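Local structure of clavulanic acid biosynthesis oligopeptide binding protein 2 (Streptomyces clavuligerus, 2WOL) at residues 60-65 with 226-231; 192-197 with 210-215; 300-305 with 353-358; 462-467 with 511-516. The protein probably binds oligopeptides, as a family 5 extracellular solute-binding protein belonging to the biosynthetic pathway of the beta-lactamase inhibitor clavulanic acid. One frame throughout, in Å; residues are numbered along the deposited sequence.

Interaction 1 (60-65 with 226-231); sequences QRLLNR and LHLERN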
loop_
_atom_site.group_PDB
_atom_site.type_symbol
_atom_site.label_atom_id
_atom_site.label_comp_id
_atom_site.label_asym_id
_atom_site.label_seq_id
_atom_site.Cartn_x
_atom_site.Cartn_y
_atom_site.Cartn_z
ATOM N N GLN A 60 -9.849 -6.009 -7.299
ATOM C CA GLN A 60 -10.317 -7.243 -6.673
ATOM C C GLN A 60 -11.596 -7.066 -5.853
ATOM O O GLN A 60 -12.316 -8.034 -5.604
ATOM C CB GLN A 60 -9.205 -7.886 -5.835
ATOM C CG GLN A 60 -8.233 -8.716 -6.675
ATOM C CD GLN A 60 -8.854 -9.985 -7.238
ATOM O OE1 GLN A 60 -9.938 -10.406 -6.824
ATOM N NE2 GLN A 60 -8.160 -10.605 -8.182
ATOM N N ARG A 61 -11.892 -5.833 -5.449
ATOM C CA ARG A 61 -13.143 -5.560 -4.741
ATOM C C ARG A 61 -14.369 -5.827 -5.631
ATOM O O ARG A 61 -15.465 -6.049 -5.128
ATOM C CB ARG A 61 -13.155 -4.138 -4.167
ATOM C CG ARG A 61 -12.299 -4.000 -2.914
ATOM C CD ARG A 61 -11.997 -2.550 -2.549
ATOM N NE ARG A 61 -13.168 -1.757 -2.157
ATOM C CZ ARG A 61 -13.789 -1.832 -0.979
ATOM N NH1 ARG A 61 -13.411 -2.712 -0.055
ATOM N NH2 ARG A 61 -14.817 -1.031 -0.730
ATOM N N LEU A 62 -14.172 -5.816 -6.949
ATOM C CA LEU A 62 -15.243 -6.166 -7.894
ATOM C C LEU A 62 -15.339 -7.665 -8.159
ATOM O O LEU A 62 -16.413 -8.177 -8.489
ATOM C CB LEU A 62 -15.032 -5.461 -9.237
ATOM C CG LEU A 62 -15.243 -3.948 -9.319
ATOM C CD1 LEU A 62 -13.988 -3.187 -8.901
ATOM C CD2 LEU A 62 -15.635 -3.562 -10.734
ATOM N N LEU A 63 -14.204 -8.354 -8.035
ATOM C CA LEU A 63 -14.071 -9.746 -8.474
ATOM C C LEU A 63 -14.241 -10.782 -7.373
ATOM O O LEU A 63 -14.767 -11.869 -7.619
ATOM C CB LEU A 63 -12.710 -9.948 -9.149
ATOM C CG LEU A 63 -12.466 -9.230 -10.475
ATOM C CD1 LEU A 63 -10.994 -9.322 -10.841
ATOM C CD2 LEU A 63 -13.339 -9.814 -11.575
ATOM N N ASN A 64 -13.775 -10.472 -6.171
ATOM C CA ASN A 64 -13.781 -11.457 -5.101
ATOM C C ASN A 64 -14.127 -10.865 -3.758
ATOM O O ASN A 64 -13.608 -9.814 -3.378
ATOM C CB ASN A 64 -12.436 -12.181 -5.024
ATOM C CG ASN A 64 -12.236 -13.155 -6.167
ATOM O OD1 ASN A 64 -12.930 -14.172 -6.262
ATOM N ND2 ASN A 64 -11.295 -12.843 -7.054
ATOM N N ARG A 65 -15.012 -11.547 -3.044
ATOM C CA ARG A 65 -15.334 -11.175 -1.681
ATOM C C ARG A 65 -14.339 -11.815 -0.719
ATOM O O ARG A 65 -13.621 -12.748 -1.080
ATOM C CB ARG A 65 -16.765 -11.587 -1.347
ATOM C CG ARG A 65 -17.812 -10.919 -2.226
ATOM C CD ARG A 65 -19.209 -11.384 -1.868
ATOM N NE ARG A 65 -19.603 -10.959 -0.530
ATOM C CZ ARG A 65 -20.814 -11.141 -0.012
ATOM N NH1 ARG A 65 -21.759 -11.748 -0.717
ATOM N NH2 ARG A 65 -21.082 -10.716 1.215
ATOM N N LEU A 226 -9.015 -5.811 -20.397
ATOM C CA LEU A 226 -9.620 -6.696 -19.418
ATOM C C LEU A 226 -11.082 -6.305 -19.311
ATOM O O LEU A 226 -11.403 -5.165 -18.965
ATOM C CB LEU A 226 -8.923 -6.569 -18.057
ATOM C CG LEU A 226 -9.526 -7.344 -16.882
ATOM C CD1 LEU A 226 -9.413 -8.857 -17.094
ATOM C CD2 LEU A 226 -8.852 -6.931 -15.587
ATOM N N HIS A 227 -11.961 -7.246 -19.637
ATOM C CA HIS A 227 -13.399 -7.014 -19.581
ATOM C C HIS A 227 -14.013 -7.853 -18.476
ATOM O O HIS A 227 -13.722 -9.051 -18.357
ATOM C CB HIS A 227 -14.050 -7.334 -20.930
ATOM C CG HIS A 227 -13.740 -6.338 -22.005
ATOM N ND1 HIS A 227 -14.382 -6.335 -23.224
ATOM C CD2 HIS A 227 -12.871 -5.298 -22.038
ATOM C CE1 HIS A 227 -13.911 -5.351 -23.968
ATOM N NE2 HIS A 227 -12.993 -4.704 -23.270
ATOM N N LEU A 228 -14.846 -7.204 -17.667
ATOM C CA LEU A 228 -15.565 -7.849 -16.582
ATOM C C LEU A 228 -17.059 -7.807 -16.853
ATOM O O LEU A 228 -17.597 -6.781 -17.273
ATOM C CB LEU A 228 -15.274 -7.159 -15.246
ATOM C CG LEU A 228 -13.824 -6.915 -14.807
ATOM C CD1 LEU A 228 -13.825 -6.396 -13.375
ATOM C CD2 LEU A 228 -12.952 -8.167 -14.923
ATOM N N GLU A 229 -17.715 -8.937 -16.614
ATOM C CA GLU A 229 -19.169 -9.042 -16.735
ATOM C C GLU A 229 -19.759 -9.393 -15.374
ATOM O O GLU A 229 -19.032 -9.794 -14.469
ATOM C CB GLU A 229 -19.547 -10.108 -17.776
ATOM C CG GLU A 229 -19.016 -11.500 -17.441
ATOM C CD GLU A 229 -19.366 -12.554 -18.473
ATOM O OE1 GLU A 229 -19.750 -12.192 -19.606
ATOM O OE2 GLU A 229 -19.239 -13.753 -18.145
ATOM N N ARG A 230 -21.072 -9.242 -15.226
ATOM C CA ARG A 230 -21.731 -9.589 -13.977
ATOM C C ARG A 230 -21.580 -11.070 -13.642
ATOM O O ARG A 230 -21.635 -11.935 -14.523
ATOM C CB ARG A 230 -23.214 -9.232 -14.026
ATOM C CG ARG A 230 -23.504 -7.739 -14.015
ATOM C CD ARG A 230 -24.965 -7.499 -13.653
ATOM N NE ARG A 230 -25.348 -6.090 -13.719
ATOM C CZ ARG A 230 -25.142 -5.208 -12.747
ATOM N NH1 ARG A 230 -24.548 -5.574 -11.618
ATOM N NH2 ARG A 230 -25.533 -3.950 -12.898
ATOM N N ASN A 231 -21.370 -11.338 -12.359
ATOM C CA ASN A 231 -21.413 -12.686 -11.820
ATOM C C ASN A 231 -22.882 -13.024 -11.546
ATOM O O ASN A 231 -23.487 -12.451 -10.639
ATOM C CB ASN A 231 -20.566 -12.752 -10.543
ATOM C CG ASN A 231 -20.681 -14.084 -9.805
ATOM O OD1 ASN A 231 -21.478 -14.952 -10.159
ATOM N ND2 ASN A 231 -19.883 -14.238 -8.759
#
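Leu63 and Leu228 each turn CG beside their own backbone N and anti to the carbonyl carbon (chi1 -67° and -51°), which sends their branches into the seam between helix 54-63 and strand 225-230. This is helix-on-sheet packing of the alpha/beta kind found in solute-binding proteins: helix 54-63 lies on a mixed sheet in which strand 225-230 runs between strands 215-221 and 248-253. The two leucines lie nearly perpendicular, and a single methyl of Leu63 does the touching. Leu63 CD2 rests against both branches of Leu228, 3.8 Å from CD2 and 3.9 Å from CD1. Leu62, one residue earlier, adds a looser contact from its own CD2, 4.3 Å from Leu228 CD1, so that Leu228 meets two consecutive residues of 60-65. Leu59 of the same helix and Val249 of the neighbouring strand also touch Leu228; the side chains named here are all leucine or valine, and the contact is buried. The backbones stay well separated, with the CA atoms of Leu63 and Leu228 8.5 Å apart. Within 60-65, Gln60 O accepts from both Leu63 N and Asn64 N. The side chains of Gln60 and Asn64 also pair, Asn64 ND2 giving a nearly straight bond (173°) of 2.8 Å to an in-plane lone pair of Gln60 OE1.

Interaction 2 (192-197 with 210-215); sequences AAPVPR and RSSGPY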
loop_
_atom_site.group_PDB
_atom_site.type_symbol
_atom_site.label_atom_id
_atom_site.label_comp_id
_atom_site.label_asym_id
_atom_site.label_seq_id
_atom_site.Cartn_x
_atom_site.Cartn_y
_atom_site.Cartn_z
ATOM N N ALA A 192 -6.652 -13.748 0.742
ATOM C CA ALA A 192 -7.528 -14.478 1.657
ATOM C C ALA A 192 -8.958 -14.642 1.121
ATOM O O ALA A 192 -9.826 -15.181 1.816
ATOM C CB ALA A 192 -7.533 -13.823 3.030
ATOM N N ALA A 193 -9.203 -14.181 -0.105
ATOM C CA ALA A 193 -10.474 -14.448 -0.790
ATOM C C ALA A 193 -10.593 -15.942 -1.100
ATOM O O ALA A 193 -9.638 -16.553 -1.581
ATOM C CB ALA A 193 -10.583 -13.630 -2.066
ATOM N N PRO A 194 -11.773 -16.537 -0.838
ATOM C CA PRO A 194 -11.879 -17.989 -0.979
ATOM C C PRO A 194 -11.547 -18.498 -2.379
ATOM O O PRO A 194 -11.902 -17.874 -3.381
ATOM C CB PRO A 194 -13.350 -18.276 -0.625
ATOM C CG PRO A 194 -14.053 -16.966 -0.755
ATOM C CD PRO A 194 -13.040 -15.925 -0.404
ATOM N N VAL A 195 -10.852 -19.634 -2.418
ATOM C CA VAL A 195 -10.540 -20.338 -3.655
ATOM C C VAL A 195 -10.929 -21.789 -3.405
ATOM O O VAL A 195 -10.368 -22.424 -2.512
ATOM C CB VAL A 195 -9.030 -20.266 -3.999
ATOM C CG1 VAL A 195 -8.699 -21.168 -5.176
ATOM C CG2 VAL A 195 -8.607 -18.832 -4.307
ATOM N N PRO A 196 -11.905 -22.312 -4.175
ATOM C CA PRO A 196 -12.290 -23.704 -3.950
ATOM C C PRO A 196 -11.252 -24.639 -4.561
ATOM O O PRO A 196 -10.878 -24.472 -5.725
ATOM C CB PRO A 196 -13.639 -23.817 -4.666
ATOM C CG PRO A 196 -13.599 -22.796 -5.730
ATOM C CD PRO A 196 -12.681 -21.686 -5.262
ATOM N N ARG A 197 -10.785 -25.604 -3.772
ATOM C CA ARG A 197 -9.735 -26.525 -4.218
ATOM C C ARG A 197 -10.093 -27.201 -5.549
ATOM O O ARG A 197 -9.225 -27.379 -6.413
ATOM C CB ARG A 197 -9.395 -27.574 -3.151
ATOM C CG ARG A 197 -8.201 -28.446 -3.541
ATOM C CD ARG A 197 -8.024 -29.650 -2.630
ATOM N NE ARG A 197 -7.164 -29.365 -1.482
ATOM C CZ ARG A 197 -5.832 -29.336 -1.517
ATOM N NH1 ARG A 197 -5.176 -29.560 -2.650
ATOM N NH2 ARG A 197 -5.152 -29.075 -0.411
ATOM N N ARG A 210 -12.077 -18.395 -10.226
ATOM C CA ARG A 210 -13.451 -18.269 -9.765
ATOM C C ARG A 210 -13.662 -16.874 -9.190
ATOM O O ARG A 210 -12.714 -16.228 -8.727
ATOM C CB ARG A 210 -13.803 -19.346 -8.732
ATOM C CG ARG A 210 -13.797 -20.780 -9.283
ATOM C CD ARG A 210 -15.088 -21.169 -10.024
ATOM N NE ARG A 210 -15.331 -20.371 -11.230
ATOM C CZ ARG A 210 -14.710 -20.534 -12.398
ATOM N NH1 ARG A 210 -13.789 -21.479 -12.555
ATOM N NH2 ARG A 210 -15.012 -19.743 -13.419
ATOM N N SER A 211 -14.906 -16.412 -9.249
ATOM C CA SER A 211 -15.290 -15.132 -8.682
ATOM C C SER A 211 -16.358 -15.326 -7.627
ATOM O O SER A 211 -17.336 -16.038 -7.856
ATOM C CB SER A 211 -15.801 -14.186 -9.770
ATOM O OG SER A 211 -14.727 -13.598 -10.481
ATOM N N SER A 212 -16.174 -14.688 -6.476
ATOM C CA SER A 212 -17.216 -14.629 -5.458
ATOM C C SER A 212 -17.831 -13.231 -5.393
ATOM O O SER A 212 -18.795 -13.003 -4.661
ATOM C CB SER A 212 -16.680 -15.049 -4.089
ATOM O OG SER A 212 -15.638 -14.195 -3.647
ATOM N N GLY A 213 -17.263 -12.306 -6.162
ATOM C CA GLY A 213 -17.742 -10.928 -6.196
ATOM C C GLY A 213 -18.821 -10.707 -7.240
ATOM O O GLY A 213 -19.225 -11.644 -7.931
ATOM N N PRO A 214 -19.305 -9.460 -7.357
ATOM C CA PRO A 214 -20.365 -9.117 -8.314
ATOM C C PRO A 214 -19.979 -9.237 -9.784
ATOM O O PRO A 214 -20.866 -9.271 -10.643
ATOM C CB PRO A 214 -20.703 -7.664 -7.967
ATOM C CG PRO A 214 -19.496 -7.134 -7.239
ATOM C CD PRO A 214 -18.900 -8.309 -6.529
ATOM N N TYR A 215 -18.678 -9.286 -10.072
ATOM C CA TYR A 215 -18.195 -9.410 -11.445
ATOM C C TYR A 215 -17.235 -10.572 -11.595
ATOM O O TYR A 215 -16.620 -11.019 -10.626
ATOM C CB TYR A 215 -17.543 -8.100 -11.922
ATOM C CG TYR A 215 -18.514 -6.956 -11.819
ATOM C CD1 TYR A 215 -18.687 -6.285 -10.610
ATOM C CD2 TYR A 215 -19.303 -6.583 -12.906
ATOM C CE1 TYR A 215 -19.607 -5.265 -10.485
ATOM C CE2 TYR A 215 -20.228 -5.551 -12.793
ATOM C CZ TYR A 215 -20.371 -4.899 -11.577
ATOM O OH TYR A 215 -21.275 -3.877 -11.418
HETATM O O HOH W 1 -13.466 -15.711 -3.946
HETATM O O HOH W 2 -11.056 -17.073 -6.546
#
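Pro196 and Arg210 make the closest direct contact, an apolar one: their CG atoms lie 4.1 Å apart, the arginine stem running across the proline ring. The arginine bends at chi2 and chi3 (-82° and 63°), which carries its guanidinium away from the proline to a salt bridge with Asp110. Only its aliphatic stem therefore faces Pro196. Pro194 CG similarly approaches the hydroxyl of Ser212, 4.3 Å from OG, a van der Waals contact without polar character. Tyr109 touches both prolines, and Asp119 of helix 117-127 also lies against them. Both segments belong to the long connection between helix 183-186 and the edge strand 215-221; it folds back on itself without strand pairing, and the polar links between the two segments run through water. Two waters hydrogen-bond to Pro194 O, the second weakly. The first water lies 2.7 Å from Pro194 O and 2.7 Å from Ser212 OG. The second is 2.9 Å from Arg210 O and 3.4 Å from Pro194 O, so the proline carbonyl is bridged to two points of the facing segment. Among direct bonds to the rest of the chain, Ser212 OG takes the backbone N-H of Arg65, while Ser212 N gives its hydrogen to Asn64 OD1.

Interaction 3 (300-305 with 353-358); sequences RTSFLH and PPTLPA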
loop_
_atom_site.group_PDB
_atom_site.type_symbol
_atom_site.label_atom_id
_atom_site.label_comp_id
_atom_site.label_asym_id
_atom_site.label_seq_id
_atom_site.Cartn_x
_atom_site.Cartn_y
_atom_site.Cartn_z
ATOM N N ARG A 300 -3.980 12.785 -0.156
ATOM C CA ARG A 300 -2.780 12.092 0.293
ATOM C C ARG A 300 -2.928 10.635 -0.115
ATOM O O ARG A 300 -4.035 10.089 -0.072
ATOM C CB ARG A 300 -2.643 12.172 1.809
ATOM C CG ARG A 300 -2.292 13.549 2.333
ATOM C CD ARG A 300 -2.635 13.643 3.805
ATOM N NE ARG A 300 -2.111 14.859 4.416
ATOM C CZ ARG A 300 -0.910 14.963 4.978
ATOM N NH1 ARG A 300 -0.085 13.923 5.005
ATOM N NH2 ARG A 300 -0.537 16.114 5.519
ATOM N N THR A 301 -1.821 10.007 -0.507
ATOM C CA THR A 301 -1.836 8.595 -0.910
ATOM C C THR A 301 -1.504 7.659 0.252
ATOM O O THR A 301 -1.630 6.436 0.121
ATOM C CB THR A 301 -0.836 8.308 -2.045
ATOM O OG1 THR A 301 0.496 8.569 -1.586
ATOM C CG2 THR A 301 -1.124 9.168 -3.264
ATOM N N SER A 302 -1.078 8.244 1.372
ATOM C CA SER A 302 -0.576 7.517 2.551
ATOM C C SER A 302 0.839 6.955 2.374
ATOM O O SER A 302 1.371 6.304 3.275
ATOM C CB SER A 302 -1.551 6.429 3.015
ATOM O OG SER A 302 -2.719 7.018 3.562
ATOM N N PHE A 303 1.442 7.222 1.218
ATOM C CA PHE A 303 2.833 6.860 0.976
ATOM C C PHE A 303 3.756 7.878 1.626
ATOM O O PHE A 303 3.414 9.062 1.742
ATOM C CB PHE A 303 3.127 6.771 -0.523
ATOM C CG PHE A 303 2.736 5.459 -1.151
ATOM C CD1 PHE A 303 1.395 5.101 -1.281
ATOM C CD2 PHE A 303 3.710 4.594 -1.633
ATOM C CE1 PHE A 303 1.036 3.891 -1.870
ATOM C CE2 PHE A 303 3.358 3.382 -2.224
ATOM C CZ PHE A 303 2.022 3.029 -2.335
ATOM N N LEU A 304 4.917 7.399 2.060
ATOM C CA LEU A 304 5.959 8.245 2.616
ATOM C C LEU A 304 7.187 8.183 1.720
ATOM O O LEU A 304 7.633 7.103 1.351
ATOM C CB LEU A 304 6.323 7.786 4.032
ATOM C CG LEU A 304 7.567 8.417 4.673
ATOM C CD1 LEU A 304 7.316 9.857 5.075
ATOM C CD2 LEU A 304 8.027 7.605 5.871
ATOM N N HIS A 305 7.722 9.349 1.380
ATOM C CA HIS A 305 8.989 9.453 0.683
ATOM C C HIS A 305 10.054 9.753 1.731
ATOM O O HIS A 305 9.905 10.679 2.531
ATOM C CB HIS A 305 8.921 10.572 -0.360
ATOM C CG HIS A 305 10.036 10.547 -1.358
ATOM N ND1 HIS A 305 10.269 9.471 -2.189
ATOM C CD2 HIS A 305 10.967 11.476 -1.678
ATOM C CE1 HIS A 305 11.304 9.733 -2.966
ATOM N NE2 HIS A 305 11.749 10.941 -2.672
ATOM N N PRO A 353 1.595 8.488 8.527
ATOM C CA PRO A 353 0.594 9.340 7.878
ATOM C C PRO A 353 -0.487 9.759 8.882
ATOM O O PRO A 353 -0.733 9.036 9.850
ATOM C CB PRO A 353 -0.013 8.422 6.807
ATOM C CG PRO A 353 0.950 7.302 6.648
ATOM C CD PRO A 353 1.587 7.120 7.986
ATOM N N PRO A 354 -1.130 10.924 8.661
ATOM C CA PRO A 354 -2.190 11.401 9.561
ATOM C C PRO A 354 -3.459 10.537 9.619
ATOM O O PRO A 354 -4.340 10.806 10.443
ATOM C CB PRO A 354 -2.511 12.800 9.021
ATOM C CG PRO A 354 -2.060 12.781 7.613
ATOM C CD PRO A 354 -0.862 11.886 7.574
ATOM N N THR A 355 -3.554 9.516 8.767
ATOM C CA THR A 355 -4.682 8.578 8.802
ATOM C C THR A 355 -4.601 7.641 10.000
ATOM O O THR A 355 -5.610 7.068 10.420
ATOM C CB THR A 355 -4.763 7.706 7.528
ATOM O OG1 THR A 355 -3.456 7.226 7.185
ATOM C CG2 THR A 355 -5.351 8.491 6.364
ATOM N N LEU A 356 -3.397 7.481 10.541
ATOM C CA LEU A 356 -3.174 6.534 11.629
ATOM C C LEU A 356 -3.313 7.197 12.994
ATOM O O LEU A 356 -2.834 8.316 13.190
ATOM C CB LEU A 356 -1.805 5.865 11.489
ATOM C CG LEU A 356 -1.509 5.166 10.159
ATOM C CD1 LEU A 356 -0.131 4.542 10.210
ATOM C CD2 LEU A 356 -2.560 4.114 9.818
ATOM N N PRO A 357 -3.983 6.508 13.941
ATOM C CA PRO A 357 -4.192 6.995 15.310
ATOM C C PRO A 357 -2.935 7.520 16.001
ATOM O O PRO A 357 -3.008 8.516 16.717
ATOM C CB PRO A 357 -4.724 5.758 16.038
ATOM C CG PRO A 357 -5.457 5.015 14.979
ATOM C CD PRO A 357 -4.636 5.200 13.730
ATOM N N ALA A 358 -1.794 6.868 15.776
ATOM C CA ALA A 358 -0.555 7.231 16.462
ATOM C C ALA A 358 0.135 8.481 15.917
ATOM O O ALA A 358 1.110 8.953 16.507
ATOM C CB ALA A 358 0.411 6.060 16.478
#
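A type I beta turn, Pro353 to Leu356, packs here against the corner at Ser302, where the chain passes from strand 300-301 to strand 303-309. The turn is closed by Leu356 N bonding to Pro353 O at 3.2 Å. On the other side the corner is shaped by the positive phi of Ser302 (75°) and by an ST turn in which Thr301 OG1 accepts from Phe303 N. The chain changes direction there, placing Ser302 and the Arg300 side chain next to the turn. Arg300 meets Pro354 with several atoms: extended from CG to NE, it brings one face of its guanidinium under Pro354 CG, its chain running aslant to the ring. Pro354 CG stands 3.4 Å above the guanidinium plane, displaced toward the rim, and Pro354 CD is 3.4 Å from Arg300 NH1. Pro353 CG sits 3.5 Å from Ser302 O. Thr355, the third residue of the turn, brings its OG1 to 3.7 Å from Ser302 OG, too long for a hydrogen bond. Behind the turn, Pro353 leans on Phe463 of helix 460-468, which joins this surface loop to the interior. At Arg300, the charge is met by Asp346, which forms a salt bridge with NH2. The proline thus covers part of one face of the cation while Asp346 pairs with NH2, a division in which the ring probably contributes dispersion, and the acid probably supplies most of the electrostatic stabilisation.

Interaction 4 (462-467 with 511-516); sequences GFLAPL and RAVERR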
loop_
_atom_site.group_PDB
_atom_site.type_symbol
_atom_site.label_atom_id
_atom_site.label_comp_id
_atom_site.label_asym_id
_atom_site.label_seq_id
_atom_site.Cartn_x
_atom_site.Cartn_y
_atom_site.Cartn_z
ATOM N N GLY A 462 1.210 -2.273 9.933
ATOM C CA GLY A 462 1.369 -2.356 8.487
ATOM C C GLY A 462 2.319 -1.300 7.952
ATOM O O GLY A 462 3.128 -1.573 7.067
ATOM N N PHE A 463 2.226 -0.090 8.500
ATOM C CA PHE A 463 3.059 1.001 8.023
ATOM C C PHE A 463 4.507 0.932 8.506
ATOM O O PHE A 463 5.444 1.074 7.711
ATOM C CB PHE A 463 2.455 2.365 8.378
ATOM C CG PHE A 463 3.226 3.513 7.795
ATOM C CD1 PHE A 463 2.969 3.941 6.496
ATOM C CD2 PHE A 463 4.239 4.129 8.520
ATOM C CE1 PHE A 463 3.702 4.973 5.929
ATOM C CE2 PHE A 463 4.977 5.170 7.965
ATOM C CZ PHE A 463 4.707 5.594 6.674
ATOM N N LEU A 464 4.689 0.730 9.807
ATOM C CA LEU A 464 6.007 0.920 10.411
ATOM C C LEU A 464 6.841 -0.347 10.598
ATOM O O LEU A 464 8.062 -0.304 10.444
ATOM C CB LEU A 464 5.899 1.702 11.728
ATOM C CG LEU A 464 7.196 2.296 12.297
ATOM C CD1 LEU A 464 7.954 3.109 11.247
ATOM C CD2 LEU A 464 6.922 3.141 13.532
ATOM N N ALA A 465 6.204 -1.473 10.916
ATOM C CA ALA A 465 6.970 -2.692 11.184
ATOM C C ALA A 465 7.889 -3.139 10.036
ATOM O O ALA A 465 9.040 -3.488 10.283
ATOM C CB ALA A 465 6.068 -3.829 11.632
ATOM N N PRO A 466 7.394 -3.135 8.777
ATOM C CA PRO A 466 8.302 -3.524 7.690
ATOM C C PRO A 466 9.521 -2.609 7.546
ATOM O O PRO A 466 10.546 -3.031 7.012
ATOM C CB PRO A 466 7.412 -3.432 6.445
ATOM C CG PRO A 466 6.023 -3.620 6.973
ATOM C CD PRO A 466 6.042 -2.854 8.262
ATOM N N LEU A 467 9.401 -1.378 8.035
ATOM C CA LEU A 467 10.472 -0.391 7.929
ATOM C C LEU A 467 11.522 -0.483 9.031
ATOM O O LEU A 467 12.671 -0.099 8.805
ATOM C CB LEU A 467 9.897 1.029 7.922
ATOM C CG LEU A 467 8.959 1.448 6.790
ATOM C CD1 LEU A 467 8.581 2.914 6.968
ATOM C CD2 LEU A 467 9.585 1.214 5.406
ATOM N N ARG A 511 3.541 5.513 19.337
ATOM C CA ARG A 511 4.224 6.801 19.425
ATOM C C ARG A 511 5.616 6.662 20.026
ATOM O O ARG A 511 6.553 7.324 19.581
ATOM C CB ARG A 511 3.389 7.815 20.207
ATOM C CG ARG A 511 2.202 8.306 19.422
ATOM C CD ARG A 511 1.293 9.197 20.226
ATOM N NE ARG A 511 0.309 9.790 19.329
ATOM C CZ ARG A 511 -0.789 10.432 19.712
ATOM N NH1 ARG A 511 -1.081 10.567 21.000
ATOM N NH2 ARG A 511 -1.604 10.930 18.792
ATOM N N ALA A 512 5.750 5.789 21.025
ATOM C CA ALA A 512 7.054 5.486 21.607
ATOM C C ALA A 512 7.970 4.791 20.593
ATOM O O ALA A 512 9.162 5.095 20.522
ATOM C CB ALA A 512 6.908 4.640 22.867
ATOM N N VAL A 513 7.415 3.863 19.814
ATOM C CA VAL A 513 8.180 3.219 18.740
ATOM C C VAL A 513 8.720 4.256 17.757
ATOM O O VAL A 513 9.912 4.270 17.460
ATOM C CB VAL A 513 7.353 2.163 17.968
ATOM C CG1 VAL A 513 8.149 1.598 16.792
ATOM C CG2 VAL A 513 6.919 1.037 18.898
ATOM N N GLU A 514 7.837 5.125 17.263
ATOM C CA GLU A 514 8.228 6.120 16.270
ATOM C C GLU A 514 9.296 7.062 16.816
ATOM O O GLU A 514 10.269 7.380 16.120
ATOM C CB GLU A 514 7.027 6.924 15.780
ATOM C CG GLU A 514 7.384 7.845 14.619
ATOM C CD GLU A 514 6.233 8.710 14.158
ATOM O OE1 GLU A 514 5.503 9.252 15.015
ATOM O OE2 GLU A 514 6.073 8.851 12.931
ATOM N N ARG A 515 9.112 7.493 18.064
ATOM C CA ARG A 515 10.093 8.348 18.720
ATOM C C ARG A 515 11.460 7.668 18.784
ATOM O O ARG A 515 12.471 8.278 18.440
ATOM C CB ARG A 515 9.617 8.750 20.122
ATOM C CG ARG A 515 10.616 9.623 20.869
ATOM C CD ARG A 515 10.023 10.212 22.141
ATOM N NE ARG A 515 9.010 11.229 21.856
ATOM C CZ ARG A 515 9.265 12.526 21.691
ATOM N NH1 ARG A 515 10.508 12.985 21.777
ATOM N NH2 ARG A 515 8.269 13.364 21.436
ATOM N N ARG A 516 11.492 6.408 19.212
ATOM C CA ARG A 516 12.764 5.691 19.317
ATOM C C ARG A 516 13.422 5.546 17.949
ATOM O O ARG A 516 14.633 5.697 17.830
ATOM C CB ARG A 516 12.561 4.315 19.952
ATOM C CG ARG A 516 12.341 4.357 21.448
ATOM C CD ARG A 516 11.983 2.987 21.980
ATOM N NE ARG A 516 11.871 2.977 23.437
ATOM C CZ ARG A 516 12.863 2.673 24.267
ATOM N NH1 ARG A 516 14.060 2.350 23.793
ATOM N NH2 ARG A 516 12.661 2.696 25.577
#
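The flat carboxylate of Glu514 is not touched by Leu464, which meets this residue only at its base, Leu464 CD2 lying 4.3 Å from Glu514 CA and 4.4 Å from Glu514 CB. Its OE1 accepts from Gln360 NE2, and OE2 from the backbone N-H groups of Leu351 and Phe352, so three donors satisfy a buried acid and would probably help to keep it ionised. The other flat group nearby, the Phe463 ring, makes an edge-to-face pair with Trp453. Between the helices the contact itself is aliphatic. Leu464 sets CG anti to its backbone nitrogen (chi1 -165°), reaching straight out from helix 460-468, and its CD2 lands 3.8 Å from Val513 CG1, which is itself anti to the valine N (chi1 175°). The two side chains run antiparallel alongside one another. One methyl thus touches two successive residues of the facing helix, whose CA at Glu514 is 8.1 Å from that of Leu464. Val513 is held from behind by Val490 and Leu493 of helix 488-499. Just beyond Leu464 its helix kinks at Pro466, and Leu467 N bonds instead to Leu464 O at 3.0 Å. Such a leucine reaching across to a neighbouring helix is plain helix-helix packing, here joining helices 460-468 and 503-520 within an alpha/beta lobe of the solute-binding fold.

In the fold
From the N terminus, helix 54-63 reaches strand 225-230 in interaction 1, closing a loop of 160 residues. Interaction 2 is nested inside it, fastening a short loop in the run-up to strand 215-221; the two lie together and touch through Asn231 N to Pro214 O. Interaction 3 opens only after interaction 1 has closed, joining the corner at 300-305 to the loop 353-358. Interaction 4 follows in series and meets interaction 3 where Arg511 NE hydrogen-bonds to Ala358 O, their centres about 12 Å apart; together they tie the strand corner and the 353-358 loop to helices 460-468 and 503-520. Interactions 1 and 4 lie on opposite sides of the chain's centre, about 35 Å apart between centres.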